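Local coordinates for protein glutathione S-transferase (Natrialba magadii ATCC 43099, PDB 6GZF) that probably acts as a Xi-class glutathione transferase, a glutathionyl-hydroquinone reductase that removes glutathione from conjugated hydroquinones, at residues Val87-Trp97 with His292-Thr300. Residues are numbered along the deposited sequence; the frame is centred on the assembly and turned at random.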
loop_
_atom_site.group_PDB
_atom_site.type_symbol
_atom_site.label_atom_id
_atom_site.label_comp_id
_atom_site.label_asym_id
_atom_site.label_seq_id
_atom_site.Cartn_x
_atom_site.Cartn_y
_atom_site.Cartn_z
ATOM N N VAL A 87 25.080 6.680 -13.744
ATOM C CA VAL A 87 23.944 6.350 -12.891
ATOM C C VAL A 87 23.986 7.124 -11.581
ATOM O O VAL A 87 24.923 6.983 -10.795
ATOM C CB VAL A 87 23.890 4.846 -12.582
ATOM C CG1 VAL A 87 22.679 4.534 -11.724
ATOM C CG2 VAL A 87 23.855 4.044 -13.873
ATOM N N VAL A 88 22.960 7.937 -11.349
ATOM C CA VAL A 88 22.891 8.760 -10.149
ATOM C C VAL A 88 22.404 7.964 -8.942
ATOM O O VAL A 88 21.847 6.875 -9.083
ATOM C CB VAL A 88 21.964 9.974 -10.355
ATOM C CG1 VAL A 88 22.431 10.801 -11.542
ATOM C CG2 VAL A 88 20.535 9.514 -10.565
ATOM N N ASP A 89 22.627 8.521 -7.757
ATOM C CA ASP A 89 22.201 7.912 -6.500
ATOM C C ASP A 89 20.678 7.786 -6.451
ATOM O O ASP A 89 19.968 8.778 -6.609
ATOM C CB ASP A 89 22.717 8.749 -5.320
ATOM C CG ASP A 89 22.620 8.030 -3.982
ATOM O OD1 ASP A 89 21.859 7.049 -3.860
ATOM O OD2 ASP A 89 23.311 8.460 -3.035
ATOM N N PRO A 90 20.173 6.557 -6.245
ATOM C CA PRO A 90 18.733 6.322 -6.087
ATOM C C PRO A 90 18.142 7.096 -4.911
ATOM O O PRO A 90 16.961 7.440 -4.942
ATOM C CB PRO A 90 18.644 4.808 -5.851
ATOM C CG PRO A 90 20.022 4.393 -5.446
ATOM C CD PRO A 90 20.933 5.298 -6.207
ATOM N N TYR A 91 18.951 7.364 -3.890
ATOM C CA TYR A 91 18.513 8.204 -2.783
ATOM C C TYR A 91 18.858 9.659 -3.068
ATOM O O TYR A 91 19.954 9.967 -3.535
ATOM C CB TYR A 91 19.148 7.762 -1.461
ATOM C CG TYR A 91 18.756 8.637 -0.287
ATOM C CD1 TYR A 91 17.605 8.374 0.445
ATOM C CD2 TYR A 91 19.535 9.725 0.089
ATOM C CE1 TYR A 91 17.239 9.173 1.515
ATOM C CE2 TYR A 91 19.176 10.529 1.155
ATOM C CZ TYR A 91 18.028 10.247 1.865
ATOM O OH TYR A 91 17.670 11.044 2.929
ATOM N N ARG A 92 17.917 10.552 -2.782
ATOM C CA ARG A 92 18.141 11.979 -2.967
ATOM C C ARG A 92 17.409 12.788 -1.903
ATOM O O ARG A 92 16.417 12.331 -1.334
ATOM C CB ARG A 92 17.692 12.417 -4.360
ATOM C CG ARG A 92 16.212 12.218 -4.627
ATOM C CD ARG A 92 15.742 13.129 -5.743
ATOM N NE ARG A 92 14.430 12.749 -6.254
ATOM C CZ ARG A 92 13.897 13.245 -7.364
ATOM N NH1 ARG A 92 14.568 14.138 -8.077
ATOM N NH2 ARG A 92 12.696 12.848 -7.763
ATOM N N ALA A 93 17.904 13.991 -1.638
ATOM C CA ALA A 93 17.295 14.858 -0.639
ATOM C C ALA A 93 17.331 16.322 -1.071
ATOM O O ALA A 93 16.915 16.663 -2.179
ATOM C CB ALA A 93 17.987 14.685 0.705
ATOM N N GLU A 94 17.847 17.175 -0.191
ATOM C CA GLU A 94 17.792 18.623 -0.372
ATOM C C GLU A 94 18.540 19.123 -1.607
ATOM O O GLU A 94 18.292 20.233 -2.077
ATOM C CB GLU A 94 18.348 19.325 0.871
ATOM C CG GLU A 94 17.923 18.697 2.189
ATOM C CD GLU A 94 18.919 17.670 2.693
ATOM O OE1 GLU A 94 20.133 17.865 2.479
ATOM O OE2 GLU A 94 18.487 16.669 3.305
ATOM N N ASP A 95 19.451 18.309 -2.130
ATOM C CA ASP A 95 20.267 18.720 -3.267
ATOM C C ASP A 95 19.818 18.072 -4.576
ATOM O O ASP A 95 20.443 18.268 -5.617
ATOM C CB ASP A 95 21.737 18.393 -3.006
ATOM C CG ASP A 95 22.302 19.151 -1.821
ATOM O OD1 ASP A 95 21.972 20.346 -1.666
ATOM O OD2 ASP A 95 23.080 18.554 -1.048
ATOM N N GLY A 96 18.733 17.306 -4.521
ATOM C CA GLY A 96 18.223 16.628 -5.700
ATOM C C GLY A 96 19.062 15.422 -6.075
ATOM O O GLY A 96 19.752 14.856 -5.228
ATOM N N TRP A 97 18.998 15.026 -7.346
ATOM C CA TRP A 97 19.788 13.903 -7.845
ATOM C C TRP A 97 21.274 14.121 -7.580
ATOM O O TRP A 97 21.838 15.139 -7.977
ATOM C CB TRP A 97 19.559 13.699 -9.346
ATOM C CG TRP A 97 18.192 13.202 -9.722
ATOM C CD1 TRP A 97 17.275 13.845 -10.503
ATOM C CD2 TRP A 97 17.594 11.952 -9.352
ATOM N NE1 TRP A 97 16.143 13.078 -10.636
ATOM C CE2 TRP A 97 16.314 11.911 -9.939
ATOM C CE3 TRP A 97 18.016 10.867 -8.576
ATOM C CZ2 TRP A 97 15.452 10.827 -9.775
ATOM C CZ3 TRP A 97 17.159 9.791 -8.417
ATOM C CH2 TRP A 97 15.892 9.779 -9.014
ATOM N N HIS A 292 17.321 -0.416 -6.548
ATOM C CA HIS A 292 17.290 1.027 -6.754
ATOM C C HIS A 292 15.860 1.554 -6.696
ATOM O O HIS A 292 15.601 2.621 -6.138
ATOM C CB HIS A 292 17.926 1.397 -8.097
ATOM C CG HIS A 292 19.423 1.355 -8.094
ATOM N ND1 HIS A 292 20.197 2.485 -8.246
ATOM C CD2 HIS A 292 20.288 0.322 -7.961
ATOM C CE1 HIS A 292 21.475 2.151 -8.205
ATOM N NE2 HIS A 292 21.557 0.844 -8.033
ATOM N N ILE A 293 14.936 0.793 -7.276
ATOM C CA ILE A 293 13.540 1.204 -7.368
ATOM C C ILE A 293 12.882 1.286 -5.994
ATOM O O ILE A 293 12.277 2.301 -5.647
ATOM C CB ILE A 293 12.733 0.238 -8.258
ATOM C CG1 ILE A 293 13.202 0.337 -9.711
ATOM C CG2 ILE A 293 11.248 0.543 -8.171
ATOM C CD1 ILE A 293 12.562 -0.681 -10.632
ATOM N N THR A 294 13.007 0.218 -5.213
ATOM C CA THR A 294 12.382 0.157 -3.896
ATOM C C THR A 294 13.007 1.149 -2.919
ATOM O O THR A 294 12.312 1.728 -2.084
ATOM C CB THR A 294 12.471 -1.258 -3.294
ATOM O OG1 THR A 294 13.838 -1.689 -3.275
ATOM C CG2 THR A 294 11.648 -2.238 -4.113
ATOM N N GLU A 295 14.316 1.346 -3.023
ATOM C CA GLU A 295 15.015 2.253 -2.120
ATOM C C GLU A 295 14.602 3.700 -2.361
ATOM O O GLU A 295 14.430 4.474 -1.418
ATOM C CB GLU A 295 16.532 2.116 -2.272
ATOM C CG GLU A 295 17.321 2.975 -1.292
ATOM C CD GLU A 295 18.815 2.944 -1.541
ATOM O OE1 GLU A 295 19.274 2.064 -2.298
ATOM O OE2 GLU A 295 19.528 3.801 -0.976
ATOM N N HIS A 296 14.447 4.062 -3.629
ATOM C CA HIS A 296 14.075 5.424 -3.985
ATOM C C HIS A 296 12.669 5.768 -3.508
ATOM O O HIS A 296 12.482 6.680 -2.712
ATOM C CB HIS A 296 14.175 5.629 -5.497
ATOM C CG HIS A 296 13.678 6.964 -5.961
ATOM N ND1 HIS A 296 14.436 8.113 -5.883
ATOM C CD2 HIS A 296 12.496 7.330 -6.516
ATOM C CE1 HIS A 296 13.744 9.128 -6.365
ATOM N NE2 HIS A 296 12.563 8.682 -6.756
ATOM N N TYR A 297 11.679 5.028 -3.986
ATOM C CA TYR A 297 10.290 5.388 -3.736
ATOM C C TYR A 297 9.886 5.305 -2.266
ATOM O O TYR A 297 9.009 6.044 -1.823
ATOM C CB TYR A 297 9.369 4.510 -4.579
ATOM C CG TYR A 297 9.367 4.893 -6.039
ATOM C CD1 TYR A 297 10.380 4.470 -6.888
ATOM C CD2 TYR A 297 8.360 5.690 -6.566
ATOM C CE1 TYR A 297 10.387 4.824 -8.221
ATOM C CE2 TYR A 297 8.358 6.048 -7.898
ATOM C CZ TYR A 297 9.374 5.612 -8.721
ATOM O OH TYR A 297 9.379 5.967 -10.050
ATOM N N TYR A 298 10.527 4.425 -1.506
ATOM C CA TYR A 298 10.131 4.223 -0.114
ATOM C C TYR A 298 10.895 5.095 0.887
ATOM O O TYR A 298 10.446 5.262 2.020
ATOM C CB TYR A 298 10.282 2.748 0.272
ATOM C CG TYR A 298 9.173 1.862 -0.259
ATOM C CD1 TYR A 298 7.912 1.872 0.325
ATOM C CD2 TYR A 298 9.387 1.012 -1.337
ATOM C CE1 TYR A 298 6.894 1.068 -0.154
ATOM C CE2 TYR A 298 8.376 0.204 -1.822
ATOM C CZ TYR A 298 7.132 0.235 -1.226
ATOM O OH TYR A 298 6.121 -0.568 -1.705
ATOM N N THR A 299 12.032 5.655 0.481
ATOM C CA THR A 299 12.844 6.449 1.408
ATOM C C THR A 299 13.089 7.894 0.960
ATOM O O THR A 299 13.675 8.679 1.703
ATOM C CB THR A 299 14.220 5.793 1.654
ATOM O OG1 THR A 299 15.060 5.986 0.509
ATOM C CG2 THR A 299 14.073 4.306 1.937
ATOM N N THR A 300 12.640 8.246 -0.242
ATOM C CA THR A 300 12.884 9.583 -0.783
ATOM C C THR A 300 11.619 10.443 -0.660
ATOM O O THR A 300 11.671 11.669 -0.764
ATOM C CB THR A 300 13.392 9.488 -2.262
ATOM O OG1 THR A 300 14.813 9.303 -2.264
ATOM C CG2 THR A 300 13.061 10.719 -3.096
HETATM O O HOH W 1 19.943 4.695 -9.822
#
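His-296 reaches from helix 290-299 to the loop that follows strand 84-87 and donates from ND1 to Pro-90 O, 2.8 Å away. The donor lies nearly on the line of the carbonyl, and the acceptor oxygen lies close to the imidazole plane. With CG anti to the backbone N (chi1 174°), the ring is carried off the helix toward the loop. Its CE1 meets Trp-97 CH2 at 3.5 Å; the two ring planes are near parallel, 15° apart, but slid so far that they barely overlap. Arg-92 brings NE to the imidazole edge, 3.7 Å from His-296 CE1, while its guanidinium lies against Trp-97. An alanine in place of His-296 would probably leave Pro-90 O without this donor and open a gap beside Trp-97 and Arg-92. Also buried is a weak bond from Arg-92 N to Thr-300 OG1. One turn earlier on the helix, Pro-90 CG packs 3.4 Å from His-292 ND1, and a water links that nitrogen to Val-88 O. Toward the partly exposed margin the fit slackens: Tyr-91 presents its ring edge, CD1, to Thr-299 OG1 at 3.5 Å. There Glu-295 OE2 forms a salt bridge with Lys-103, which also bridges to Asp-89. The contact joins the thioredoxin-like N-terminal domain to the helical C-terminal domain, the interface typical of glutathione transferases; it includes Trp-97, predicted to bind glutathione, whose side chain lies close to predicted nucleophile Cys-64.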